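Local coordinates for protein quinone oxidoreductase 1 (Escherichia coli, PDB 1QOR) that catalyses the one-electron reduction of quinones to 1,4-benzosemiquinones with NADPH as the electron donor, working as a homodimer, at residues N29-E34 and D83-A88. Sequence-based numbering, arbitrary orientation.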
loop_
_atom_site.group_PDB
_atom_site.type_symbol
_atom_site.label_atom_id
_atom_site.label_comp_id
_atom_site.label_asym_id
_atom_site.label_seq_id
_atom_site.Cartn_x
_atom_site.Cartn_y
_atom_site.Cartn_z
ATOM N N ASN A 29 21.333 28.271 12.950
ATOM C CA ASN A 29 21.176 26.827 13.141
ATOM C C ASN A 29 21.900 25.951 12.084
ATOM O O ASN A 29 21.636 24.757 11.973
ATOM C CB ASN A 29 19.674 26.480 13.190
ATOM C CG ASN A 29 18.927 26.833 11.875
ATOM O OD1 ASN A 29 19.428 27.586 11.025
ATOM N ND2 ASN A 29 17.726 26.285 11.717
ATOM N N GLU A 30 22.831 26.543 11.349
ATOM C CA GLU A 30 23.572 25.856 10.307
ATOM C C GLU A 30 25.072 25.752 10.596
ATOM O O GLU A 30 25.593 26.389 11.501
ATOM C CB GLU A 30 23.419 26.617 8.982
ATOM C CG GLU A 30 21.984 26.810 8.506
ATOM C CD GLU A 30 21.883 27.450 7.114
ATOM O OE1 GLU A 30 22.756 28.265 6.742
ATOM O OE2 GLU A 30 20.913 27.138 6.388
ATOM N N ILE A 31 25.765 24.944 9.804
ATOM C CA ILE A 31 27.217 24.794 9.896
ATOM C C ILE A 31 27.638 24.936 8.432
ATOM O O ILE A 31 26.809 24.752 7.526
ATOM C CB ILE A 31 27.651 23.384 10.401
ATOM C CG1 ILE A 31 27.112 22.276 9.466
ATOM C CG2 ILE A 31 27.224 23.200 11.833
ATOM C CD1 ILE A 31 27.505 20.837 9.806
ATOM N N GLN A 32 28.880 25.338 8.196
ATOM C CA GLN A 32 29.393 25.467 6.847
ATOM C C GLN A 32 30.418 24.361 6.698
ATOM O O GLN A 32 31.296 24.212 7.564
ATOM C CB GLN A 32 30.082 26.794 6.684
ATOM C CG GLN A 32 30.853 26.900 5.405
ATOM C CD GLN A 32 31.164 28.340 5.104
ATOM O OE1 GLN A 32 30.244 29.144 4.857
ATOM N NE2 GLN A 32 32.451 28.699 5.157
ATOM N N VAL A 33 30.368 23.639 5.584
ATOM C CA VAL A 33 31.281 22.514 5.378
ATOM C C VAL A 33 32.085 22.614 4.110
ATOM O O VAL A 33 31.563 22.986 3.064
ATOM C CB VAL A 33 30.480 21.175 5.361
ATOM C CG1 VAL A 33 31.347 19.994 4.967
ATOM C CG2 VAL A 33 29.812 20.951 6.713
ATOM N N GLU A 34 33.382 22.389 4.223
ATOM C CA GLU A 34 34.218 22.396 3.041
ATOM C C GLU A 34 34.122 20.932 2.607
ATOM O O GLU A 34 34.611 20.030 3.332
ATOM C CB GLU A 34 35.663 22.696 3.389
ATOM C CG GLU A 34 35.984 24.094 3.852
ATOM C CD GLU A 34 37.436 24.158 4.320
ATOM O OE1 GLU A 34 38.360 23.920 3.485
ATOM O OE2 GLU A 34 37.648 24.357 5.545
ATOM N N ASP A 83 35.360 19.572 13.056
ATOM C CA ASP A 83 34.735 18.238 13.044
ATOM C C ASP A 83 34.579 17.679 11.651
ATOM O O ASP A 83 34.522 18.447 10.683
ATOM C CB ASP A 83 33.374 18.246 13.703
ATOM C CG ASP A 83 33.458 18.376 15.204
ATOM O OD1 ASP A 83 34.574 18.250 15.761
ATOM O OD2 ASP A 83 32.400 18.605 15.844
ATOM N N ARG A 84 34.603 16.348 11.542
ATOM C CA ARG A 84 34.433 15.666 10.246
ATOM C C ARG A 84 32.970 15.237 10.211
ATOM O O ARG A 84 32.510 14.573 11.139
ATOM C CB ARG A 84 35.310 14.423 10.156
ATOM C CG ARG A 84 36.818 14.664 10.289
ATOM C CD ARG A 84 37.664 13.556 9.587
ATOM N NE ARG A 84 37.169 12.252 9.991
ATOM C CZ ARG A 84 37.050 11.198 9.201
ATOM N NH1 ARG A 84 37.412 11.216 7.919
ATOM N NH2 ARG A 84 36.435 10.154 9.698
ATOM N N VAL A 85 32.223 15.629 9.182
ATOM C CA VAL A 85 30.795 15.280 9.131
ATOM C C VAL A 85 30.331 14.790 7.766
ATOM O O VAL A 85 31.019 14.991 6.747
ATOM C CB VAL A 85 29.895 16.515 9.489
ATOM C CG1 VAL A 85 30.236 17.066 10.840
ATOM C CG2 VAL A 85 30.056 17.588 8.438
ATOM N N VAL A 86 29.179 14.117 7.762
ATOM C CA VAL A 86 28.546 13.682 6.525
ATOM C C VAL A 86 27.093 14.146 6.638
ATOM O O VAL A 86 26.506 14.179 7.734
ATOM C CB VAL A 86 28.301 12.128 6.357
ATOM C CG1 VAL A 86 28.761 11.639 4.999
ATOM C CG2 VAL A 86 28.678 11.303 7.551
ATOM N N TYR A 87 26.462 14.331 5.498
ATOM C CA TYR A 87 25.054 14.677 5.498
ATOM C C TYR A 87 24.427 14.118 4.224
ATOM O O TYR A 87 25.110 13.985 3.191
ATOM C CB TYR A 87 24.844 16.191 5.624
ATOM C CG TYR A 87 25.614 17.009 4.646
ATOM C CD1 TYR A 87 25.087 17.332 3.400
ATOM C CD2 TYR A 87 26.890 17.470 4.975
ATOM C CE1 TYR A 87 25.825 18.104 2.502
ATOM C CE2 TYR A 87 27.628 18.233 4.098
ATOM C CZ TYR A 87 27.100 18.555 2.861
ATOM O OH TYR A 87 27.889 19.334 2.007
ATOM N N ALA A 88 23.148 13.743 4.324
ATOM C CA ALA A 88 22.387 13.180 3.199
ATOM C C ALA A 88 21.182 14.044 2.798
ATOM O O ALA A 88 20.618 13.890 1.692
ATOM C CB ALA A 88 21.881 11.795 3.579
#
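The GroES-like domain of this zinc-containing alcohol dehydrogenase family member has a curled beta sheet, and Val-33, Val-85 and Tyr-87 meet in its interior. Strands 30-34 and 84-87 do not pair with each other. Both pair with strand 65-72, and they face one another nearly at right angles, with axes 8.8 Å apart. Val-33 and Val-85 meet methyl to methyl, with Val-33 CG2 3.8 Å from Val-85 CG2. The Val-85 methyl is placed there by a chi1 of -57°, which sets CG2 between the backbone N and the carbonyl carbon. Ile-31 adds the end of its longer branch, CD1 lying 4.4 Å from Val-85 CG2. One methyl of Val-85 is thus approached by both Ile-31 and Val-33. The second branch of Val-33 turns to the tyrosine. Its CG1 lies at the ring edge, near the ring plane, 4.2 Å from Tyr-87 CE2. The Tyr-87 hydroxyl is hydrogen-bonded to Asn-35 ND2, at the end of the same strand as Val-33. Ile-101 of strand 98-102 also touches Tyr-87. No hydrogen bond joins the two segments directly. All four touching residues are buried, so cohesion here rests on apolar contact, while the Asn-35 bond gives the buried phenol oxygen a polar partner.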